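Local coordinates for foldase protein PrsA 2 (Bacillus anthracis, PDB 6VJ4), which catalyses cis-trans isomerisation of peptidyl-prolyl bonds, assists the extracellular folding of secreted proteins after translocation, and is important for secretion of the protective antigen, at residues Q35-K40 and S232-A237; N71-E76 and K80-F85; K91-S96 and P223-K228; V97-V102 and E206-I211. All blocks are in the same frame, centred on the assembly; numbering follows the deposited sequence.

Interaction 1 (Q35-K40 and S232-A237); sequences QDVITK and SELKKA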
loop_
_atom_site.group_PDB
_atom_site.type_symbol
_atom_site.label_atom_id
_atom_site.label_comp_id
_atom_site.label_asym_id
_atom_site.label_seq_id
_atom_site.Cartn_x
_atom_site.Cartn_y
_atom_site.Cartn_z
ATOM N N GLN A 35 -6.939 -6.957 1.728
ATOM C CA GLN A 35 -7.326 -8.389 1.617
ATOM C C GLN A 35 -6.180 -9.184 0.979
ATOM O O GLN A 35 -5.962 -10.335 1.408
ATOM C CB GLN A 35 -8.630 -8.542 0.826
ATOM C CG GLN A 35 -9.850 -7.960 1.535
ATOM C CD GLN A 35 -11.158 -8.303 0.863
ATOM O OE1 GLN A 35 -11.200 -8.986 -0.160
ATOM N NE2 GLN A 35 -12.247 -7.833 1.447
ATOM N N ASP A 36 -5.470 -8.591 0.013
ATOM C CA ASP A 36 -4.348 -9.300 -0.668
ATOM C C ASP A 36 -3.224 -9.606 0.331
ATOM O O ASP A 36 -2.653 -10.709 0.248
ATOM C CB ASP A 36 -3.812 -8.508 -1.865
ATOM C CG ASP A 36 -4.625 -8.680 -3.138
ATOM O OD1 ASP A 36 -5.870 -8.755 -3.036
ATOM O OD2 ASP A 36 -4.007 -8.761 -4.220
ATOM N N VAL A 37 -2.904 -8.659 1.216
ATOM C CA VAL A 37 -1.817 -8.861 2.222
ATOM C C VAL A 37 -2.194 -10.034 3.136
ATOM O O VAL A 37 -1.359 -10.943 3.296
ATOM C CB VAL A 37 -1.551 -7.576 3.030
ATOM C CG1 VAL A 37 -0.564 -7.810 4.166
ATOM C CG2 VAL A 37 -1.077 -6.442 2.135
ATOM N N ILE A 38 -3.412 -10.023 3.687
ATOM C CA ILE A 38 -3.866 -11.099 4.620
ATOM C C ILE A 38 -3.983 -12.436 3.879
ATOM O O ILE A 38 -3.430 -13.435 4.385
ATOM C CB ILE A 38 -5.198 -10.703 5.284
ATOM C CG1 ILE A 38 -5.049 -9.405 6.078
ATOM C CG2 ILE A 38 -5.748 -11.835 6.140
ATOM C CD1 ILE A 38 -3.929 -9.429 7.096
ATOM N N THR A 39 -4.658 -12.447 2.725
ATOM C CA THR A 39 -4.894 -13.709 1.968
ATOM C C THR A 39 -3.577 -14.303 1.460
ATOM O O THR A 39 -3.539 -15.530 1.266
ATOM C CB THR A 39 -5.888 -13.487 0.820
ATOM O OG1 THR A 39 -5.387 -12.436 -0.007
ATOM C CG2 THR A 39 -7.275 -13.142 1.312
ATOM N N LYS A 40 -2.552 -13.474 1.235
ATOM C CA LYS A 40 -1.253 -14.007 0.740
ATOM C C LYS A 40 -0.467 -14.613 1.911
ATOM O O LYS A 40 0.132 -15.692 1.715
ATOM C CB LYS A 40 -0.409 -12.918 0.067
ATOM C CG LYS A 40 0.905 -13.410 -0.530
ATOM C CD LYS A 40 1.806 -12.306 -1.048
ATOM C CE LYS A 40 3.080 -12.829 -1.678
ATOM N NZ LYS A 40 2.804 -13.617 -2.902
ATOM N N SER A 232 -1.292 -3.388 11.663
ATOM C CA SER A 232 0.077 -3.842 12.026
ATOM C C SER A 232 0.656 -4.696 10.893
ATOM O O SER A 232 1.856 -4.550 10.604
ATOM C CB SER A 232 0.082 -4.589 13.334
ATOM O OG SER A 232 -0.736 -5.746 13.262
ATOM N N GLU A 233 -0.178 -5.531 10.264
ATOM C CA GLU A 233 0.271 -6.432 9.168
ATOM C C GLU A 233 0.720 -5.583 7.969
ATOM O O GLU A 233 1.782 -5.890 7.385
ATOM C CB GLU A 233 -0.854 -7.403 8.807
ATOM C CG GLU A 233 -0.366 -8.749 8.307
ATOM C CD GLU A 233 0.436 -9.541 9.330
ATOM O OE1 GLU A 233 1.569 -9.135 9.636
ATOM O OE2 GLU A 233 -0.101 -10.530 9.862
ATOM N N LEU A 234 -0.053 -4.550 7.619
ATOM C CA LEU A 234 0.346 -3.638 6.514
ATOM C C LEU A 234 1.662 -2.947 6.899
ATOM O O LEU A 234 2.538 -2.826 6.025
ATOM C CB LEU A 234 -0.764 -2.612 6.265
ATOM C CG LEU A 234 -2.129 -3.182 5.872
ATOM C CD1 LEU A 234 -3.165 -2.074 5.753
ATOM C CD2 LEU A 234 -2.043 -3.970 4.575
ATOM N N LYS A 235 1.792 -2.535 8.168
ATOM C CA LYS A 235 3.014 -1.843 8.669
ATOM C C LYS A 235 4.218 -2.792 8.586
ATOM O O LYS A 235 5.307 -2.321 8.203
ATOM C CB LYS A 235 2.791 -1.332 10.096
ATOM C CG LYS A 235 3.925 -0.487 10.665
ATOM C CD LYS A 235 3.625 0.092 12.031
ATOM C CE LYS A 235 4.743 0.967 12.557
ATOM N NZ LYS A 235 4.408 1.538 13.881
ATOM N N LYS A 236 4.035 -4.070 8.933
ATOM C CA LYS A 236 5.145 -5.056 8.832
ATOM C C LYS A 236 5.554 -5.194 7.362
ATOM O O LYS A 236 6.734 -5.492 7.109
ATOM C CB LYS A 236 4.736 -6.410 9.422
ATOM C CG LYS A 236 4.560 -6.420 10.934
ATOM C CD LYS A 236 4.190 -7.772 11.502
ATOM C CE LYS A 236 4.023 -7.747 13.007
ATOM N NZ LYS A 236 3.672 -9.084 13.538
ATOM N N ALA A 237 4.612 -4.956 6.443
ATOM C CA ALA A 237 4.871 -5.055 4.985
ATOM C C ALA A 237 5.372 -3.712 4.427
ATOM O O ALA A 237 5.584 -3.639 3.203
ATOM C CB ALA A 237 3.619 -5.508 4.275
#
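Val37 and Leu234 make the apolar heart of a helix-helix crossing in the mainly helical part of PrsA that is built from both ends of the chain. Helix 28-41 and the last helix, 223-236, pass almost at right angles, 83° between the short segments, with 10.2 Å between their axes. At that spacing side chains, not backbones, must do the touching.

The hydrophobic part is small and branched. Val37 CG2 meets Leu234 CD2 at 3.6 Å, and the CB of Val37 rests on the same methyl at 4.0 Å. In Leu234, CG lies beside the backbone N and anti to the carbonyl carbon (chi1 -60°), which carries CD2 across to the valine. The pairing suits the two residue types: valine presents a methyl close to its helix, and the longer leucine reaches across to it. Leu29 of the second subunit also packs on Val37, so the crossing borders the subunit interface.

The second kind of contact is made by the aliphatic stem of an acid. Bending at chi2 (63°) turns the Glu233 chain after CG, and its carboxylate is satisfied by the end of helix 28-41, where OE1 forms a salt bridge with Lys41, and by Tyr42 just after it, whose OH bonds to OE2. A glutamate can therefore be buried, greasy in its stem and paired at its end. The stem itself meets an isoleucine, methyl to methylene: Ile38 CD1 lies against Glu233 CG at 3.8 Å.

Interaction 2 (N71-E76 and K80-F85); sequences NGLKDE and KNQIKF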
loop_
_atom_site.group_PDB
_atom_site.type_symbol
_atom_site.label_atom_id
_atom_site.label_comp_id
_atom_site.label_asym_id
_atom_site.label_seq_id
_atom_site.Cartn_x
_atom_site.Cartn_y
_atom_site.Cartn_z
ATOM N N ASN A 71 -26.846 -7.940 1.049
ATOM C CA ASN A 71 -25.573 -7.774 1.809
ATOM C C ASN A 71 -24.666 -6.757 1.103
ATOM O O ASN A 71 -23.630 -6.387 1.692
ATOM C CB ASN A 71 -24.848 -9.108 2.016
ATOM C CG ASN A 71 -25.480 -9.974 3.087
ATOM O OD1 ASN A 71 -26.512 -9.622 3.656
ATOM N ND2 ASN A 71 -24.859 -11.105 3.379
ATOM N N GLY A 72 -25.049 -6.315 -0.099
ATOM C CA GLY A 72 -24.253 -5.322 -0.846
ATOM C C GLY A 72 -23.057 -5.961 -1.525
ATOM O O GLY A 72 -21.962 -5.370 -1.465
ATOM N N LEU A 73 -23.268 -7.132 -2.137
ATOM C CA LEU A 73 -22.213 -7.887 -2.868
ATOM C C LEU A 73 -22.508 -7.841 -4.372
ATOM O O LEU A 73 -23.665 -8.098 -4.758
ATOM C CB LEU A 73 -22.184 -9.324 -2.339
ATOM C CG LEU A 73 -21.508 -9.509 -0.980
ATOM C CD1 LEU A 73 -22.085 -10.702 -0.233
ATOM C CD2 LEU A 73 -20.000 -9.643 -1.140
ATOM N N LYS A 74 -21.478 -7.551 -5.174
ATOM C CA LYS A 74 -21.591 -7.421 -6.655
ATOM C C LYS A 74 -22.190 -8.703 -7.246
ATOM O O LYS A 74 -23.277 -8.630 -7.849
ATOM C CB LYS A 74 -20.208 -7.193 -7.273
ATOM C CG LYS A 74 -19.344 -6.134 -6.601
ATOM C CD LYS A 74 -19.628 -4.711 -7.015
ATOM C CE LYS A 74 -18.798 -3.728 -6.216
ATOM N NZ LYS A 74 -18.809 -2.374 -6.817
ATOM N N ASP A 75 -21.475 -9.822 -7.087
ATOM C CA ASP A 75 -21.893 -11.151 -7.609
ATOM C C ASP A 75 -21.290 -12.244 -6.714
ATOM O O ASP A 75 -20.749 -11.897 -5.639
ATOM C CB ASP A 75 -21.505 -11.301 -9.084
ATOM C CG ASP A 75 -20.037 -11.030 -9.380
ATOM O OD1 ASP A 75 -19.263 -10.840 -8.418
ATOM O OD2 ASP A 75 -19.682 -10.999 -10.575
ATOM N N GLU A 76 -21.368 -13.507 -7.146
ATOM C CA GLU A 76 -20.854 -14.644 -6.331
ATOM C C GLU A 76 -19.324 -14.569 -6.226
ATOM O O GLU A 76 -18.789 -15.029 -5.203
ATOM C CB GLU A 76 -21.315 -15.976 -6.920
ATOM C CG GLU A 76 -20.797 -17.182 -6.160
ATOM C CD GLU A 76 -21.384 -18.510 -6.604
ATOM O OE1 GLU A 76 -20.757 -19.549 -6.324
ATOM O OE2 GLU A 76 -22.476 -18.502 -7.211
ATOM N N LYS A 80 -17.251 -14.882 -2.718
ATOM C CA LYS A 80 -16.127 -15.844 -2.554
ATOM C C LYS A 80 -14.885 -15.097 -2.050
ATOM O O LYS A 80 -14.263 -15.577 -1.075
ATOM C CB LYS A 80 -15.845 -16.569 -3.875
ATOM C CG LYS A 80 -14.742 -17.617 -3.808
ATOM C CD LYS A 80 -14.490 -18.352 -5.105
ATOM C CE LYS A 80 -13.333 -19.325 -4.997
ATOM N NZ LYS A 80 -13.087 -20.044 -6.270
ATOM N N ASN A 81 -14.538 -13.971 -2.683
ATOM C CA ASN A 81 -13.356 -13.181 -2.242
ATOM C C ASN A 81 -13.556 -12.699 -0.803
ATOM O O ASN A 81 -12.543 -12.597 -0.090
ATOM C CB ASN A 81 -13.049 -12.000 -3.168
ATOM C CG ASN A 81 -12.332 -12.412 -4.435
ATOM O OD1 ASN A 81 -11.851 -13.539 -4.544
ATOM N ND2 ASN A 81 -12.233 -11.499 -5.388
ATOM N N GLN A 82 -14.802 -12.427 -0.392
ATOM C CA GLN A 82 -15.057 -11.951 0.998
ATOM C C GLN A 82 -14.916 -13.138 1.962
ATOM O O GLN A 82 -14.448 -12.923 3.100
ATOM C CB GLN A 82 -16.436 -11.295 1.145
ATOM C CG GLN A 82 -16.707 -10.132 0.191
ATOM C CD GLN A 82 -15.697 -9.011 0.239
ATOM O OE1 GLN A 82 -14.512 -9.212 0.491
ATOM N NE2 GLN A 82 -16.160 -7.805 -0.052
ATOM N N ILE A 83 -15.325 -14.333 1.522
ATOM C CA ILE A 83 -15.194 -15.570 2.347
ATOM C C ILE A 83 -13.705 -15.927 2.451
ATOM O O ILE A 83 -13.250 -16.250 3.569
ATOM C CB ILE A 83 -16.040 -16.721 1.768
ATOM C CG1 ILE A 83 -17.531 -16.485 2.025
ATOM C CG2 ILE A 83 -15.585 -18.066 2.317
ATOM C CD1 ILE A 83 -18.413 -17.687 1.770
ATOM N N LYS A 84 -12.977 -15.855 1.334
ATOM C CA LYS A 84 -11.517 -16.127 1.343
ATOM C C LYS A 84 -10.866 -15.201 2.379
ATOM O O LYS A 84 -10.035 -15.691 3.172
ATOM C CB LYS A 84 -10.952 -15.945 -0.071
ATOM C CG LYS A 84 -9.452 -16.165 -0.233
ATOM C CD LYS A 84 -8.995 -16.028 -1.680
ATOM C CE LYS A 84 -7.490 -16.029 -1.852
ATOM N NZ LYS A 84 -6.874 -17.292 -1.374
ATOM N N PHE A 85 -11.276 -13.928 2.413
ATOM C CA PHE A 85 -10.708 -12.953 3.381
ATOM C C PHE A 85 -11.071 -13.353 4.818
ATOM O O PHE A 85 -10.162 -13.381 5.683
ATOM C CB PHE A 85 -11.191 -11.534 3.074
ATOM C CG PHE A 85 -10.737 -10.505 4.078
ATOM C CD1 PHE A 85 -9.427 -10.047 4.081
ATOM C CD2 PHE A 85 -11.611 -10.008 5.033
ATOM C CE1 PHE A 85 -9.007 -9.107 5.010
ATOM C CE2 PHE A 85 -11.190 -9.066 5.959
ATOM C CZ PHE A 85 -9.890 -8.618 5.947
#
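Leu73 and Gln82 face each other where the loop after helix 64-70 turns back along helix 76-95, a short loop joining two helices that opens with a Schellman motif at Gly72 and closes with an N-cap at Asp75. Their side chains run past one another in opposite directions, and the touching atoms are a methyl and a methylene: Leu73 CD2 and Gln82 CG, 3.6 Å apart. Each has its CG beside the backbone N, and Gln82 bends at chi2 (-56°). This offers the aliphatic stem to the leucine while the amide serves helix 28-41, OE1 accepting from Gln35 and NE2 donating to Glu31. Glutamine suits a place that needs both surfaces. Leucine suits the loop, since it also packs on Leu68 and Phe79.

Glu76 and Lys80 stand one helical turn apart. Their side chains do not pair with each other: Glu76 OE1 makes a salt bridge with Lys57 of helix 46-60, and the extended lysine chain leads away. At the start of the helix, Asp75 OD1 accepts from Asp78 N, as an acid at an N-cap readily does. The backbone joins the segments through Lys80 N, which donates to Glu76 O at 2.9 Å with an N-H...O angle of 170°.

Interaction 3 (K91-S96 and P223-K228); sequences KAIKQS and PIFGKK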
loop_
_atom_site.group_PDB
_atom_site.type_symbol
_atom_site.label_atom_id
_atom_site.label_comp_id
_atom_site.label_asym_id
_atom_site.label_seq_id
_atom_site.Cartn_x
_atom_site.Cartn_y
_atom_site.Cartn_z
ATOM N N LYS A 91 -7.681 -17.385 10.405
ATOM C CA LYS A 91 -6.406 -18.126 10.580
ATOM C C LYS A 91 -5.363 -17.185 11.194
ATOM O O LYS A 91 -4.609 -17.639 12.082
ATOM C CB LYS A 91 -5.940 -18.699 9.237
ATOM C CG LYS A 91 -4.666 -19.529 9.285
ATOM C CD LYS A 91 -4.215 -20.031 7.926
ATOM C CE LYS A 91 -2.916 -20.810 7.982
ATOM N NZ LYS A 91 -2.475 -21.249 6.638
ATOM N N ALA A 92 -5.341 -15.923 10.752
ATOM C CA ALA A 92 -4.385 -14.914 11.269
ATOM C C ALA A 92 -4.659 -14.646 12.759
ATOM O O ALA A 92 -3.689 -14.529 13.540
ATOM C CB ALA A 92 -4.501 -13.644 10.472
ATOM N N ILE A 93 -5.931 -14.523 13.124
ATOM C CA ILE A 93 -6.305 -14.256 14.545
ATOM C C ILE A 93 -5.934 -15.486 15.380
ATOM O O ILE A 93 -5.418 -15.305 16.497
ATOM C CB ILE A 93 -7.796 -13.874 14.658
ATOM C CG1 ILE A 93 -8.092 -12.584 13.889
ATOM C CG2 ILE A 93 -8.221 -13.759 16.116
ATOM C CD1 ILE A 93 -9.556 -12.258 13.762
ATOM N N LYS A 94 -6.160 -16.685 14.841
ATOM C CA LYS A 94 -5.812 -17.926 15.581
ATOM C C LYS A 94 -4.291 -17.987 15.773
ATOM O O LYS A 94 -3.858 -18.399 16.860
ATOM C CB LYS A 94 -6.359 -19.160 14.855
ATOM C CG LYS A 94 -6.112 -20.482 15.567
ATOM C CD LYS A 94 -6.929 -21.642 15.038
ATOM C CE LYS A 94 -6.776 -22.882 15.898
ATOM N NZ LYS A 94 -7.617 -24.007 15.425
ATOM N N GLN A 95 -3.510 -17.566 14.772
ATOM C CA GLN A 95 -2.029 -17.604 14.893
ATOM C C GLN A 95 -1.525 -16.434 15.746
ATOM O O GLN A 95 -0.403 -16.542 16.249
ATOM C CB GLN A 95 -1.375 -17.631 13.510
ATOM C CG GLN A 95 -1.632 -18.942 12.781
ATOM C CD GLN A 95 -1.018 -19.010 11.404
ATOM O OE1 GLN A 95 -1.311 -19.913 10.628
ATOM N NE2 GLN A 95 -0.147 -18.064 11.094
ATOM N N SER A 96 -2.333 -15.388 15.946
ATOM C CA SER A 96 -1.893 -14.230 16.773
ATOM C C SER A 96 -1.742 -14.649 18.244
ATOM O O SER A 96 -1.091 -13.916 19.011
ATOM C CB SER A 96 -2.864 -13.083 16.676
ATOM O OG SER A 96 -4.024 -13.333 17.459
ATOM N N PRO A 223 -13.984 -6.720 16.744
ATOM C CA PRO A 223 -13.627 -6.009 15.516
ATOM C C PRO A 223 -12.394 -5.116 15.725
ATOM O O PRO A 223 -11.577 -5.040 14.834
ATOM C CB PRO A 223 -14.866 -5.156 15.191
ATOM C CG PRO A 223 -15.983 -5.763 16.021
ATOM C CD PRO A 223 -15.304 -6.319 17.254
ATOM N N ILE A 224 -12.294 -4.486 16.901
ATOM C CA ILE A 224 -11.148 -3.590 17.247
ATOM C C ILE A 224 -9.833 -4.363 17.078
ATOM O O ILE A 224 -8.909 -3.806 16.456
ATOM C CB ILE A 224 -11.303 -3.021 18.675
ATOM C CG1 ILE A 224 -12.622 -2.259 18.843
ATOM C CG2 ILE A 224 -10.102 -2.162 19.054
ATOM C CD1 ILE A 224 -12.877 -1.760 20.250
ATOM N N PHE A 225 -9.756 -5.592 17.604
ATOM C CA PHE A 225 -8.509 -6.399 17.503
ATOM C C PHE A 225 -8.219 -6.764 16.040
ATOM O O PHE A 225 -7.095 -6.506 15.581
ATOM C CB PHE A 225 -8.592 -7.677 18.342
ATOM C CG PHE A 225 -7.367 -8.548 18.233
ATOM C CD1 PHE A 225 -7.224 -9.444 17.184
ATOM C CD2 PHE A 225 -6.342 -8.449 19.162
ATOM C CE1 PHE A 225 -6.087 -10.229 17.073
ATOM C CE2 PHE A 225 -5.207 -9.238 19.049
ATOM C CZ PHE A 225 -5.079 -10.121 18.002
ATOM N N GLY A 226 -9.198 -7.361 15.350
ATOM C CA GLY A 226 -9.036 -7.792 13.947
ATOM C C GLY A 226 -8.583 -6.661 13.035
ATOM O O GLY A 226 -7.907 -6.951 12.025
ATOM N N LYS A 227 -8.921 -5.416 13.387
ATOM C CA LYS A 227 -8.562 -4.235 12.554
ATOM C C LYS A 227 -7.172 -3.727 12.965
ATOM O O LYS A 227 -6.399 -3.347 12.064
ATOM C CB LYS A 227 -9.686 -3.194 12.634
ATOM C CG LYS A 227 -10.994 -3.655 11.995
ATOM C CD LYS A 227 -12.169 -2.727 12.194
ATOM C CE LYS A 227 -13.434 -3.271 11.565
ATOM N NZ LYS A 227 -14.587 -2.363 11.767
ATOM N N LYS A 228 -6.853 -3.744 14.263
ATOM C CA LYS A 228 -5.492 -3.338 14.716
ATOM C C LYS A 228 -4.479 -4.360 14.175
ATOM O O LYS A 228 -3.318 -3.977 13.939
ATOM C CB LYS A 228 -5.452 -3.210 16.244
ATOM C CG LYS A 228 -6.270 -2.054 16.814
ATOM C CD LYS A 228 -6.428 -2.078 18.327
ATOM C CE LYS A 228 -5.121 -1.962 19.086
ATOM N NZ LYS A 228 -4.444 -0.669 18.826
#
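Ser96 and Phe225 meet most closely in this contact, which brings the C-terminal part of helix 76-95, leading toward the PpiC region, against the first turns of the last helix, 223-236. Ser96 OG comes within 3.4 Å of Phe225 CZ, approaching the ring obliquely, and Ser96 CB lies in the ring plane at its edge, 3.9 Å from the same Phe225 CZ. The phenylalanine reaches this far because its CG stands anti to the backbone N (chi1 178°), pointing the ring at the serine.

The looser part is the light apolar touch of Ile93 CG2 on Phe225 CE1, at 4.2 Å. Toward solvent the same helices carry Lys94, Gln95, Ile224, Lys227 and Lys228, mostly polar side chains. The backbones come nearest where Ile93 passes Gly226, their CA atoms 7.0 Å apart. Arg219 of helix 204-220 touches both Ile93 and Phe225, adding a third helix to the join.

Serine suits this place because its short hydroxyl can turn back to its own backbone: Ser96 OG donates to Ile93 O at 2.6 Å. Ser96 OG is also hydrogen-bonded to Arg219 NH1, which implies that a polar atom can lie against Phe225 with its bonding needs met by other groups.

Interaction 4 (V97-V102 and E206-I211); sequences VTEKDV and EVKNSI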
loop_
_atom_site.group_PDB
_atom_site.type_symbol
_atom_site.label_atom_id
_atom_site.label_comp_id
_atom_site.label_asym_id
_atom_site.label_seq_id
_atom_site.Cartn_x
_atom_site.Cartn_y
_atom_site.Cartn_z
ATOM N N VAL A 97 -2.341 -15.773 18.627
ATOM C CA VAL A 97 -2.287 -16.208 20.057
ATOM C C VAL A 97 -0.996 -16.998 20.268
ATOM O O VAL A 97 -0.881 -18.129 19.741
ATOM C CB VAL A 97 -3.536 -17.006 20.469
ATOM C CG1 VAL A 97 -3.473 -17.433 21.931
ATOM C CG2 VAL A 97 -4.816 -16.221 20.210
ATOM N N THR A 98 -0.060 -16.405 21.006
ATOM C CA THR A 98 1.264 -17.026 21.275
ATOM C C THR A 98 1.221 -17.768 22.611
ATOM O O THR A 98 0.320 -17.500 23.417
ATOM C CB THR A 98 2.367 -15.960 21.309
ATOM O OG1 THR A 98 2.120 -15.139 22.450
ATOM C CG2 THR A 98 2.418 -15.114 20.054
ATOM N N GLU A 99 2.174 -18.672 22.828
ATOM C CA GLU A 99 2.259 -19.405 24.112
ATOM C C GLU A 99 2.392 -18.371 25.235
ATOM O O GLU A 99 1.830 -18.613 26.312
ATOM C CB GLU A 99 3.443 -20.379 24.096
ATOM C CG GLU A 99 3.541 -21.250 25.344
ATOM C CD GLU A 99 2.409 -22.252 25.548
ATOM O OE1 GLU A 99 1.653 -22.503 24.581
ATOM O OE2 GLU A 99 2.295 -22.793 26.673
ATOM N N LYS A 100 3.124 -17.277 24.985
ATOM C CA LYS A 100 3.261 -16.199 26.008
ATOM C C LYS A 100 1.881 -15.598 26.312
ATOM O O LYS A 100 1.581 -15.369 27.503
ATOM C CB LYS A 100 4.217 -15.099 25.548
ATOM C CG LYS A 100 4.193 -13.850 26.421
ATOM C CD LYS A 100 5.367 -12.917 26.222
ATOM C CE LYS A 100 5.252 -11.660 27.062
ATOM N NZ LYS A 100 5.098 -11.976 28.503
ATOM N N ASP A 101 1.067 -15.362 25.279
ATOM C CA ASP A 101 -0.306 -14.832 25.495
ATOM C C ASP A 101 -1.071 -15.813 26.390
ATOM O O ASP A 101 -1.778 -15.354 27.305
ATOM C CB ASP A 101 -1.076 -14.644 24.186
ATOM C CG ASP A 101 -0.583 -13.506 23.302
ATOM O OD1 ASP A 101 -0.060 -12.522 23.851
ATOM O OD2 ASP A 101 -0.741 -13.609 22.055
ATOM N N VAL A 102 -0.958 -17.115 26.119
ATOM C CA VAL A 102 -1.701 -18.099 26.960
ATOM C C VAL A 102 -1.183 -18.007 28.402
ATOM O O VAL A 102 -2.018 -17.869 29.316
ATOM C CB VAL A 102 -1.607 -19.510 26.369
ATOM C CG1 VAL A 102 -2.259 -20.556 27.265
ATOM C CG2 VAL A 102 -2.224 -19.525 24.978
ATOM N N GLU A 206 -3.267 -28.350 32.486
ATOM C CA GLU A 206 -4.659 -28.841 32.535
ATOM C C GLU A 206 -5.602 -27.823 31.897
ATOM O O GLU A 206 -6.596 -28.261 31.313
ATOM C CB GLU A 206 -5.029 -29.168 33.986
ATOM C CG GLU A 206 -6.350 -29.886 34.127
ATOM C CD GLU A 206 -6.714 -30.321 35.539
ATOM O OE1 GLU A 206 -7.920 -30.517 35.790
ATOM O OE2 GLU A 206 -5.797 -30.483 36.374
ATOM N N VAL A 207 -5.265 -26.527 31.937
ATOM C CA VAL A 207 -6.207 -25.486 31.429
ATOM C C VAL A 207 -5.669 -24.688 30.230
ATOM O O VAL A 207 -6.466 -23.927 29.676
ATOM C CB VAL A 207 -6.575 -24.529 32.575
ATOM C CG1 VAL A 207 -7.314 -25.249 33.689
ATOM C CG2 VAL A 207 -5.347 -23.827 33.103
ATOM N N LYS A 208 -4.420 -24.883 29.795
ATOM C CA LYS A 208 -3.858 -24.015 28.718
ATOM C C LYS A 208 -4.665 -24.146 27.411
ATOM O O LYS A 208 -4.814 -23.138 26.727
ATOM C CB LYS A 208 -2.364 -24.313 28.529
ATOM C CG LYS A 208 -2.016 -25.713 28.018
ATOM C CD LYS A 208 -0.522 -26.000 28.097
ATOM C CE LYS A 208 -0.113 -27.329 27.490
ATOM N NZ LYS A 208 1.310 -27.641 27.778
ATOM N N ASN A 209 -5.179 -25.332 27.082
ATOM C CA ASN A 209 -5.960 -25.485 25.821
ATOM C C ASN A 209 -7.196 -24.574 25.882
ATOM O O ASN A 209 -7.480 -23.892 24.870
ATOM C CB ASN A 209 -6.316 -26.954 25.534
ATOM C CG ASN A 209 -5.137 -27.800 25.083
ATOM O OD1 ASN A 209 -4.008 -27.318 24.985
ATOM N ND2 ASN A 209 -5.390 -29.063 24.769
ATOM N N SER A 210 -7.859 -24.514 27.040
ATOM C CA SER A 210 -9.093 -23.699 27.217
ATOM C C SER A 210 -8.764 -22.203 27.193
ATOM O O SER A 210 -9.572 -21.431 26.651
ATOM C CB SER A 210 -9.836 -24.077 28.489
ATOM O OG SER A 210 -9.084 -23.754 29.651
ATOM N N ILE A 211 -7.653 -21.797 27.817
ATOM C CA ILE A 211 -7.249 -20.362 27.771
ATOM C C ILE A 211 -7.020 -19.950 26.315
ATOM O O ILE A 211 -7.480 -18.852 25.915
ATOM C CB ILE A 211 -5.992 -20.140 28.635
ATOM C CG1 ILE A 211 -6.284 -20.424 30.112
ATOM C CG2 ILE A 211 -5.441 -18.745 28.405
ATOM C CD1 ILE A 211 -5.065 -20.416 31.022
#
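Val102 packs one methyl, CG1, against a backbone carbonyl as well as a side chain, and its own carbonyl is touched by a methyl in return. Val102 CG1 lies 3.7 Å from Lys208 O and 3.8 Å from Ile211 CG2, while that same isoleucine methyl sits 3.6 Å from Val102 O. Both branches stand anti to their backbone N, Val102 CG1 at chi1 175°. Two beta-branched residues fit here because each has a methyl close to its main chain, consistent with the CA atoms of Val102 and Ile211 lying 6.0 Å apart.

The short helix 99-104, which carries Val102 just ahead of strand 110-117, is set here against helix 204-220, where the chain has come back from the sheet of the PpiC region. It begins with a capping box: Asp101 N donates to Thr98 OG1 at 3.0 Å, and Thr98 N returns a bond to Asp101 OD2 from above the carboxylate plane. The opposing helix is kinked around Asn209 and Ser210.

Beside the apolar contact, Glu99 OE2 and Lys208 NZ stay 5.1 Å apart without pairing. Lys208 instead forms a salt bridge with Asp205, and Glu99 OE2 is hydrogen-bonded to Tyr204 OH.

From the N terminus, helix 28-41 opens interaction 1, whose partner arrives only with helix 223-236; it closes the widest loop and encloses the other three. Interaction 2 closes first, a short local turn leading into helix 76-95, and touches interaction 1 through Gln35. The far end of helix 76-95 opens interaction 3, and interaction 4 starts immediately afterwards. Interaction 4 closes within interaction 3, once the chain has passed through the PpiC region and returned along helix 204-220. None of the loops cross. Interactions 1, 3 and 4 tie helices of the N-terminal half to the last two helices, while interaction 2 shapes the N-terminal helices themselves.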